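Local coordinates for AAR187Cp (Eremothecium gossypii, PDB 3ZIL), which probably regulates the establishment of sister-chromatid cohesion by acting on cohesin, this piece being the all-helical Wap1 domain of the Wpl1 protein, at residues A215-S218 / R219-T223; L248-L251 / V252-L255; I273-N276 / L277-Q281; M319-V322 / L323-L327. All blocks are in the same frame, centred on the assembly; numbering follows the deposited sequence.

Contact 1: A215-S218 / R219-T223; sequences AGLS and REKLT
L217 and K221 meet through their CB atoms, 3.7 Å apart, where the loop after helix 201-215 winds into the short 3-10 segment 219-223. R219, the first residue of that segment, turns away from 215-218, and its bent chain leads outward. At E220 the touching atom is CB, 3.7 Å from S218 OG; beyond it an extended chain carries the carboxylate off the turn. K221 carries most of the contact. Its N donates to S218 O at 3.0 Å, with an N-H...O angle of 142° and the donor 51° out of the carbonyl plane, the bent i-to-i+3 bond expected of a 3-10 turn. K221 CB also lies 3.7 Å from L217 CD1, whereas the lysine chain bends at chi2 and chi4 and takes the ammonium group elsewhere; L217 in turn leans on I176, S177 and V227, which ties the loop to helices 168-178 and 225-235. L222 N repeats the i-to-i+3 pattern with R219 O, 2.9 Å away, while the L222 side chain turns toward helix 248-261. T223 closes the segment, its N 2.9 Å from E220 O. T223 OG1 approaches the same E220 O in the carbonyl plane, on a lone pair, but the 2.5 Å between them is unusually short and its exact value doubtful. The chemistry implies a connector whose shape is set by successive i-to-i+3 backbone bonds, with the carbon of L217 and K221 CB packed together beside the turn and the charged ends left at the surface.

Contact 2: L248-L251 / V252-L255; sequences LPSL and VRSL
L251 and L255, one helical turn apart, cross obliquely: L251 CG is 3.9 Å from L255 CD1, and L251 CD1 is 4.0 Å from that same methyl. L251 places its CG opposite the backbone N (chi1 178°), whereas L255 CG stands beside its own N, so the two branches converge on one side of the helix. On another side R253 runs back extended from CG to NE over the preceding turn. Its guanidinium has P249 O over one face, 4.0 Å above the plane and over the centre, while NH2 reaches P249 CB at 3.9 Å. A water lies in the guanidinium plane at its edge, accepts from R253 NH1 at 2.6 Å and is also bonded to S250 OG, bridging the two polar ends. L251/L255 and P249/R253 are thus i-to-i+4 pairs, and the water joins an i-to-i+3 pair, all at the start of helix 248-261, an amphipathic helix of this helical-repeat fold: L251 and L255 face helix 272-289, where I288, L284 and L285 lie, and F211 of helix 201-215 covers L248 and L251. V252 shares the I288 contact, and its CG2 packs 3.2 Å from L248 O. The backbone beneath is regular, L255 N meeting L251 O with an N-H...O angle of 173°. S250 O takes S254 N at 3.2 Å and, weakly, S254 OG at 3.3 Å.

Contact 3: I273-N276 / L277-Q281; sequences IKTN and LLILQ
Helix 272-289, one of the long helices of the Wap1 domain, makes its opening turns here, and T275 with I279 marks the face it offers to helix 321-336. T275 CG2 lies 4.0 Å from I279 CD1. The threonine places this methyl opposite its backbone N and leaves OG1 beside that N (chi1 -68°); from there OG1 turns back to the helix start, bonded to S271 O and to S269 OG. I279 sets CG1 beside its own N, and CG1 thus rests 3.4 Å from T275 O while CD1 goes on to the methyl. The same posture recurs on either side in sequence: L278 CG lies 3.4 Å from K274 O, and L280 CG only 3.2 Å from N276 O, each leucine laid back along the carbonyl one turn earlier. Four successive i-to-i+4 backbone bonds run from L277 N to L280 N, the I279 N to T275 O bond measuring 2.8 Å with an N-H...O angle of 163°. Elsewhere round the helix, L277 packs on L228 and L280 on I232 of helix 225-235, and N276, I279 and L280 each pack against an acidic side chain of the bound peptide. Chemically, the carbonyl oxygens serve twice, accepting the helical N-H and lying under aliphatic carbon, and T275 splits its two branches between a polar helix start and an apolar interface.

Contact 4: M319-V322 / L323-L327; sequences MSFV and LQLFL
F321 O receives L325 N at 2.9 Å, with an N-H...O angle of 162° and the donor nearly in line with the carbonyl bond, and V322 O takes F326 N at the same 2.9 Å. One residue earlier S320, the N-cap of helix 321-336, supplies two acceptors: its O takes Q324 N at 3.0 Å, and its OG takes L323 N in a weak capping bond of 3.4 Å. That hydroxyl, held between backbone N and carbonyl carbon (chi1 54°), faces the first turn. Q324 stretches back past the cap, its CG 3.5 Å from S320 O and its amide alongside M319. The methionine folds the other way; bends at chi2 and chi3 bring CE to 3.6 Å from L327 CD1, the two side chains crossing at about a right angle, and to 3.8 Å from L323 CD2. F321 CE2 meets L325 CD2 at 3.9 Å. Helix 272-289 lies against F321, V322 and L325, helix 304-313 against L323, F326 and L327, and helix 343-360 against M319, Q324 and L327, so this helix start is enclosed from several directions; F326 also stacks on F304.

All four contacts lie in the later part of the Wap1 domain and follow one another along the chain. Contact 1 touches two of the others: L222 CD2 reaches S254 CB of contact 2 at 3.4 Å, and L222 O probably accepts a hydrogen bond from Q281 NE2 of contact 3 at 3.0 Å. Contacts 2 and 3 meet more lightly, L255 CD2 lying 4.0 Å from Q281 CB. Contact 3 then passes the packing on to contact 4, with T275 CG2 at 3.5 Å from V322 CG2. Contacts 1 and 4 stay apart, their nearest atoms about 13 Å from each other. The bound peptide packs on both contact 3 and contact 4, where their helices adjoin.

Contact 1: A215-S218 / R219-T223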
loop_
_atom_site.group_PDB
_atom_site.type_symbol
_atom_site.label_atom_id
_atom_site.label_comp_id
_atom_site.label_asym_id
_atom_site.label_seq_id
_atom_site.Cartn_x
_atom_site.Cartn_y
_atom_site.Cartn_z
ATOM N N ALA A 215 0.909 -8.419 10.073
ATOM C CA ALA A 215 0.120 -8.793 11.282
ATOM C C ALA A 215 1.026 -8.720 12.547
ATOM O O ALA A 215 0.499 -8.582 13.663
ATOM C CB ALA A 215 -0.444 -10.176 11.107
ATOM N N GLY A 216 2.366 -8.756 12.345
ATOM C CA GLY A 216 3.372 -8.607 13.420
ATOM C C GLY A 216 3.785 -7.177 13.767
ATOM O O GLY A 216 4.647 -6.973 14.637
ATOM N N LEU A 217 3.176 -6.170 13.128
ATOM C CA LEU A 217 3.556 -4.764 13.354
ATOM C C LEU A 217 3.057 -4.299 14.716
ATOM O O LEU A 217 2.112 -4.907 15.259
ATOM C CB LEU A 217 2.872 -3.835 12.303
ATOM C CG LEU A 217 3.386 -4.012 10.859
ATOM C CD1 LEU A 217 2.548 -3.210 9.811
ATOM C CD2 LEU A 217 4.871 -3.656 10.745
ATOM N N SER A 218 3.545 -3.156 15.185
ATOM C CA SER A 218 3.018 -2.596 16.439
ATOM C C SER A 218 1.494 -2.394 16.333
ATOM O O SER A 218 0.961 -2.205 15.202
ATOM C CB SER A 218 3.708 -1.308 16.776
ATOM O OG SER A 218 3.415 -0.267 15.835
ATOM N N ARG A 219 0.773 -2.380 17.473
ATOM C CA ARG A 219 -0.705 -2.170 17.384
ATOM C C ARG A 219 -1.102 -0.821 16.743
ATOM O O ARG A 219 -2.121 -0.725 16.086
ATOM C CB ARG A 219 -1.477 -2.420 18.700
ATOM C CG ARG A 219 -0.960 -1.644 19.903
ATOM C CD ARG A 219 -2.025 -1.002 20.829
ATOM N NE ARG A 219 -1.511 0.342 21.129
ATOM C CZ ARG A 219 -0.656 0.672 22.114
ATOM N NH1 ARG A 219 -0.257 -0.227 23.043
ATOM N NH2 ARG A 219 -0.241 1.945 22.188
ATOM N N GLU A 220 -0.284 0.201 16.907
ATOM C CA GLU A 220 -0.421 1.479 16.192
ATOM C C GLU A 220 -0.660 1.357 14.639
ATOM O O GLU A 220 -1.450 2.120 14.006
ATOM C CB GLU A 220 0.853 2.284 16.443
ATOM C CG GLU A 220 1.182 3.320 15.387
ATOM C CD GLU A 220 2.128 4.383 15.915
ATOM O OE1 GLU A 220 2.383 4.391 17.152
ATOM O OE2 GLU A 220 2.604 5.212 15.101
ATOM N N LYS A 221 0.054 0.423 14.019
ATOM C CA LYS A 221 -0.062 0.247 12.579
ATOM C C LYS A 221 -1.413 -0.309 12.195
ATOM O O LYS A 221 -1.830 -0.223 11.050
ATOM C CB LYS A 221 1.039 -0.660 12.091
ATOM C CG LYS A 221 2.398 0.048 12.082
ATOM C CD LYS A 221 2.572 1.071 10.930
ATOM C CE LYS A 221 4.061 1.449 10.801
ATOM N NZ LYS A 221 4.526 2.204 12.048
ATOM N N LEU A 222 -2.105 -0.907 13.147
ATOM C CA LEU A 222 -3.464 -1.318 12.886
ATOM C C LEU A 222 -4.436 -0.151 12.817
ATOM O O LEU A 222 -5.656 -0.357 12.613
ATOM C CB LEU A 222 -3.898 -2.403 13.905
ATOM C CG LEU A 222 -3.682 -3.916 13.635
ATOM C CD1 LEU A 222 -2.823 -4.316 12.419
ATOM C CD2 LEU A 222 -3.309 -4.693 14.906
ATOM N N THR A 223 -3.942 1.082 12.971
ATOM C CA THR A 223 -4.845 2.239 12.825
ATOM C C THR A 223 -4.473 2.986 11.528
ATOM O O THR A 223 -4.881 4.123 11.272
ATOM C CB THR A 223 -4.793 3.234 14.052
ATOM O OG1 THR A 223 -3.452 3.676 14.230
ATOM C CG2 THR A 223 -5.223 2.618 15.332
#

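Contact 2: L248-L251 / V252-L255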
loop_
_atom_site.group_PDB
_atom_site.type_symbol
_atom_site.label_atom_id
_atom_site.label_comp_id
_atom_site.label_asym_id
_atom_site.label_seq_id
_atom_site.Cartn_x
_atom_site.Cartn_y
_atom_site.Cartn_z
ATOM N N LEU A 248 -4.007 -15.540 13.893
ATOM C CA LEU A 248 -5.317 -14.837 13.700
ATOM C C LEU A 248 -6.012 -14.356 14.994
ATOM O O LEU A 248 -6.522 -13.213 15.033
ATOM C CB LEU A 248 -6.282 -15.644 12.835
ATOM C CG LEU A 248 -5.780 -15.967 11.413
ATOM C CD1 LEU A 248 -6.712 -16.905 10.687
ATOM C CD2 LEU A 248 -5.389 -14.741 10.584
ATOM N N PRO A 249 -5.965 -15.172 16.070
ATOM C CA PRO A 249 -6.635 -14.702 17.281
ATOM C C PRO A 249 -5.945 -13.460 17.793
ATOM O O PRO A 249 -6.590 -12.595 18.354
ATOM C CB PRO A 249 -6.407 -15.851 18.279
ATOM C CG PRO A 249 -6.466 -17.077 17.385
ATOM C CD PRO A 249 -5.754 -16.653 16.097
ATOM N N SER A 250 -4.620 -13.386 17.653
ATOM C CA SER A 250 -3.928 -12.213 18.116
ATOM C C SER A 250 -4.341 -10.958 17.310
ATOM O O SER A 250 -4.583 -9.832 17.835
ATOM C CB SER A 250 -2.410 -12.418 17.958
ATOM O OG SER A 250 -1.870 -11.366 18.685
ATOM N N LEU A 251 -4.350 -11.087 16.011
ATOM C CA LEU A 251 -4.811 -9.949 15.218
ATOM C C LEU A 251 -6.290 -9.565 15.615
ATOM O O LEU A 251 -6.644 -8.390 15.850
ATOM C CB LEU A 251 -4.670 -10.304 13.758
ATOM C CG LEU A 251 -5.132 -9.306 12.688
ATOM C CD1 LEU A 251 -4.423 -7.940 12.929
ATOM C CD2 LEU A 251 -4.864 -9.876 11.285
ATOM N N VAL A 252 -7.170 -10.529 15.630
ATOM C CA VAL A 252 -8.523 -10.309 16.085
ATOM C C VAL A 252 -8.576 -9.555 17.440
ATOM O O VAL A 252 -9.367 -8.578 17.535
ATOM C CB VAL A 252 -9.274 -11.675 16.110
ATOM C CG1 VAL A 252 -10.620 -11.573 16.847
ATOM C CG2 VAL A 252 -9.511 -12.122 14.658
ATOM N N ARG A 253 -7.763 -9.950 18.472
ATOM C CA ARG A 253 -7.826 -9.176 19.750
ATOM C C ARG A 253 -7.569 -7.731 19.521
ATOM O O ARG A 253 -8.342 -6.932 20.015
ATOM C CB ARG A 253 -6.809 -9.561 20.876
ATOM C CG ARG A 253 -6.780 -11.003 21.187
ATOM C CD ARG A 253 -6.067 -11.407 22.510
ATOM N NE ARG A 253 -6.348 -12.841 22.546
ATOM C CZ ARG A 253 -5.541 -13.809 22.096
ATOM N NH1 ARG A 253 -4.282 -13.559 21.681
ATOM N NH2 ARG A 253 -5.979 -15.057 22.123
ATOM N N SER A 254 -6.412 -7.424 18.877
ATOM C CA SER A 254 -6.025 -6.056 18.579
ATOM C C SER A 254 -7.120 -5.290 17.893
ATOM O O SER A 254 -7.460 -4.163 18.325
ATOM C CB SER A 254 -4.748 -6.007 17.740
ATOM O OG SER A 254 -3.775 -6.669 18.518
ATOM N N LEU A 255 -7.666 -5.875 16.832
ATOM C CA LEU A 255 -8.717 -5.201 16.089
ATOM C C LEU A 255 -9.956 -5.039 16.971
ATOM O O LEU A 255 -10.592 -3.921 16.953
ATOM C CB LEU A 255 -9.097 -5.954 14.786
ATOM C CG LEU A 255 -7.975 -5.905 13.722
ATOM C CD1 LEU A 255 -8.266 -6.981 12.634
ATOM C CD2 LEU A 255 -7.908 -4.520 13.104
HETATM O O HOH W 1 -2.533 -11.623 21.478
#

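Contact 3: I273-N276 / L277-Q281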
loop_
_atom_site.group_PDB
_atom_site.type_symbol
_atom_site.label_atom_id
_atom_site.label_comp_id
_atom_site.label_asym_id
_atom_site.label_seq_id
_atom_site.Cartn_x
_atom_site.Cartn_y
_atom_site.Cartn_z
ATOM N N ILE A 273 -12.322 10.401 9.699
ATOM C CA ILE A 273 -11.171 9.561 10.012
ATOM C C ILE A 273 -11.637 8.379 10.902
ATOM O O ILE A 273 -11.320 7.202 10.637
ATOM C CB ILE A 273 -9.937 10.357 10.539
ATOM C CG1 ILE A 273 -9.051 9.479 11.446
ATOM C CG2 ILE A 273 -10.370 11.669 11.217
ATOM C CD1 ILE A 273 -7.546 9.744 11.342
ATOM N N LYS A 274 -12.440 8.660 11.917
ATOM C CA LYS A 274 -12.750 7.551 12.768
ATOM C C LYS A 274 -13.684 6.523 12.054
ATOM O O LYS A 274 -13.619 5.342 12.334
ATOM C CB LYS A 274 -13.234 7.973 14.142
ATOM C CG LYS A 274 -12.157 8.458 15.126
ATOM C CD LYS A 274 -12.770 8.475 16.534
ATOM C CE LYS A 274 -12.370 9.663 17.395
ATOM N NZ LYS A 274 -12.644 9.367 18.849
ATOM N N THR A 275 -14.496 6.980 11.118
ATOM C CA THR A 275 -15.509 6.157 10.512
ATOM C C THR A 275 -14.881 5.203 9.503
ATOM O O THR A 275 -15.067 4.016 9.604
ATOM C CB THR A 275 -16.592 7.019 9.869
ATOM O OG1 THR A 275 -17.297 7.677 10.930
ATOM C CG2 THR A 275 -17.576 6.158 9.105
ATOM N N ASN A 276 -14.104 5.756 8.575
ATOM C CA ASN A 276 -13.321 4.956 7.677
ATOM C C ASN A 276 -12.410 3.946 8.336
ATOM O O ASN A 276 -12.293 2.823 7.875
ATOM C CB ASN A 276 -12.555 5.826 6.715
ATOM C CG ASN A 276 -13.460 6.468 5.712
ATOM O OD1 ASN A 276 -14.601 6.009 5.486
ATOM N ND2 ASN A 276 -12.979 7.543 5.096
ATOM N N LEU A 277 -11.784 4.344 9.429
ATOM C CA LEU A 277 -10.991 3.461 10.228
ATOM C C LEU A 277 -11.810 2.299 10.809
ATOM O O LEU A 277 -11.351 1.151 10.829
ATOM C CB LEU A 277 -10.434 4.234 11.417
ATOM C CG LEU A 277 -9.713 3.342 12.449
ATOM C CD1 LEU A 277 -8.337 2.966 11.857
ATOM C CD2 LEU A 277 -9.542 3.931 13.865
ATOM N N LEU A 278 -12.982 2.604 11.368
ATOM C CA LEU A 278 -13.754 1.539 11.906
ATOM C C LEU A 278 -14.219 0.656 10.773
ATOM O O LEU A 278 -14.262 -0.574 10.935
ATOM C CB LEU A 278 -15.001 2.066 12.633
ATOM C CG LEU A 278 -14.795 2.632 14.013
ATOM C CD1 LEU A 278 -16.151 3.238 14.375
ATOM C CD2 LEU A 278 -14.432 1.549 15.038
ATOM N N ILE A 279 -14.624 1.268 9.640
ATOM C CA ILE A 279 -15.092 0.422 8.521
ATOM C C ILE A 279 -13.957 -0.512 8.070
ATOM O O ILE A 279 -14.150 -1.704 7.806
ATOM C CB ILE A 279 -15.583 1.279 7.326
ATOM C CG1 ILE A 279 -16.971 1.962 7.651
ATOM C CG2 ILE A 279 -15.662 0.402 6.050
ATOM C CD1 ILE A 279 -17.381 3.068 6.649
ATOM N N LEU A 280 -12.743 0.025 7.924
ATOM C CA LEU A 280 -11.648 -0.830 7.470
ATOM C C LEU A 280 -11.248 -1.938 8.545
ATOM O O LEU A 280 -11.018 -3.122 8.176
ATOM C CB LEU A 280 -10.395 0.043 7.086
ATOM C CG LEU A 280 -10.567 0.936 5.875
ATOM C CD1 LEU A 280 -9.409 1.943 5.830
ATOM C CD2 LEU A 280 -10.561 0.072 4.604
ATOM N N GLN A 281 -11.166 -1.573 9.847
ATOM C CA GLN A 281 -10.963 -2.609 10.843
ATOM C C GLN A 281 -12.076 -3.674 10.865
ATOM O O GLN A 281 -11.791 -4.865 11.005
ATOM C CB GLN A 281 -10.830 -2.000 12.252
ATOM C CG GLN A 281 -9.723 -0.949 12.338
ATOM C CD GLN A 281 -9.490 -0.367 13.765
ATOM O OE1 GLN A 281 -10.386 -0.292 14.585
ATOM N NE2 GLN A 281 -8.257 0.012 14.036
#

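Contact 4: M319-V322 / L323-L327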
loop_
_atom_site.group_PDB
_atom_site.type_symbol
_atom_site.label_atom_id
_atom_site.label_comp_id
_atom_site.label_asym_id
_atom_site.label_seq_id
_atom_site.Cartn_x
_atom_site.Cartn_y
_atom_site.Cartn_z
ATOM N N MET A 319 -29.917 3.205 10.544
ATOM C CA MET A 319 -28.747 2.336 10.677
ATOM C C MET A 319 -27.670 2.689 9.638
ATOM O O MET A 319 -27.867 2.455 8.478
ATOM C CB MET A 319 -29.180 0.907 10.444
ATOM C CG MET A 319 -30.330 0.434 11.324
ATOM S SD MET A 319 -29.722 -0.105 12.925
ATOM C CE MET A 319 -28.527 -1.341 12.405
ATOM N N SER A 320 -26.538 3.209 10.062
ATOM C CA SER A 320 -25.427 3.526 9.152
ATOM C C SER A 320 -24.699 2.250 8.751
ATOM O O SER A 320 -24.762 1.201 9.449
ATOM C CB SER A 320 -24.431 4.383 9.904
ATOM O OG SER A 320 -24.097 3.674 11.109
ATOM N N PHE A 321 -23.984 2.336 7.644
ATOM C CA PHE A 321 -23.161 1.234 7.165
ATOM C C PHE A 321 -22.245 0.704 8.299
ATOM O O PHE A 321 -22.179 -0.488 8.543
ATOM C CB PHE A 321 -22.325 1.723 5.996
ATOM C CG PHE A 321 -21.480 0.651 5.374
ATOM C CD1 PHE A 321 -22.068 -0.351 4.610
ATOM C CD2 PHE A 321 -20.113 0.652 5.539
ATOM C CE1 PHE A 321 -21.308 -1.323 4.016
ATOM C CE2 PHE A 321 -19.336 -0.310 4.911
ATOM C CZ PHE A 321 -19.935 -1.292 4.160
ATOM N N VAL A 322 -21.585 1.589 9.036
ATOM C CA VAL A 322 -20.697 1.085 10.087
ATOM C C VAL A 322 -21.388 0.218 11.141
ATOM O O VAL A 322 -20.857 -0.809 11.516
ATOM C CB VAL A 322 -19.817 2.136 10.808
ATOM C CG1 VAL A 322 -18.498 1.495 11.118
ATOM C CG2 VAL A 322 -19.551 3.347 9.971
ATOM N N LEU A 323 -22.567 0.651 11.624
ATOM C CA LEU A 323 -23.305 -0.170 12.544
ATOM C C LEU A 323 -23.750 -1.488 11.929
ATOM O O LEU A 323 -23.706 -2.507 12.597
ATOM C CB LEU A 323 -24.507 0.586 13.141
ATOM C CG LEU A 323 -25.268 -0.251 14.172
ATOM C CD1 LEU A 323 -24.354 -0.912 15.197
ATOM C CD2 LEU A 323 -26.319 0.608 14.862
ATOM N N GLN A 324 -24.183 -1.474 10.677
ATOM C CA GLN A 324 -24.556 -2.721 9.993
ATOM C C GLN A 324 -23.424 -3.704 9.890
ATOM O O GLN A 324 -23.592 -4.909 10.107
ATOM C CB GLN A 324 -25.067 -2.379 8.598
ATOM C CG GLN A 324 -26.483 -1.795 8.733
ATOM C CD GLN A 324 -26.916 -1.120 7.463
ATOM O OE1 GLN A 324 -26.089 -0.506 6.765
ATOM N NE2 GLN A 324 -28.205 -1.224 7.133
ATOM N N LEU A 325 -22.251 -3.164 9.569
ATOM C CA LEU A 325 -21.061 -3.966 9.450
ATOM C C LEU A 325 -20.708 -4.515 10.856
ATOM O O LEU A 325 -20.351 -5.686 11.030
ATOM C CB LEU A 325 -19.967 -2.998 8.890
ATOM C CG LEU A 325 -18.655 -3.635 8.416
ATOM C CD1 LEU A 325 -18.891 -4.926 7.609
ATOM C CD2 LEU A 325 -17.805 -2.583 7.674
ATOM N N PHE A 326 -20.837 -3.679 11.882
ATOM C CA PHE A 326 -20.522 -4.149 13.221
ATOM C C PHE A 326 -21.389 -5.343 13.588
ATOM O O PHE A 326 -20.924 -6.289 14.219
ATOM C CB PHE A 326 -20.701 -3.013 14.245
ATOM C CG PHE A 326 -20.472 -3.442 15.659
ATOM C CD1 PHE A 326 -19.226 -3.387 16.201
ATOM C CD2 PHE A 326 -21.514 -3.939 16.431
ATOM C CE1 PHE A 326 -18.991 -3.814 17.503
ATOM C CE2 PHE A 326 -21.288 -4.414 17.714
ATOM C CZ PHE A 326 -20.028 -4.327 18.264
ATOM N N LEU A 327 -22.678 -5.269 13.234
ATOM C CA LEU A 327 -23.634 -6.312 13.627
ATOM C C LEU A 327 -23.343 -7.624 12.886
ATOM O O LEU A 327 -23.521 -8.706 13.424
ATOM C CB LEU A 327 -25.047 -5.855 13.267
ATOM C CG LEU A 327 -25.595 -4.712 14.130
ATOM C CD1 LEU A 327 -27.022 -4.292 13.722
ATOM C CD2 LEU A 327 -25.573 -5.037 15.602
#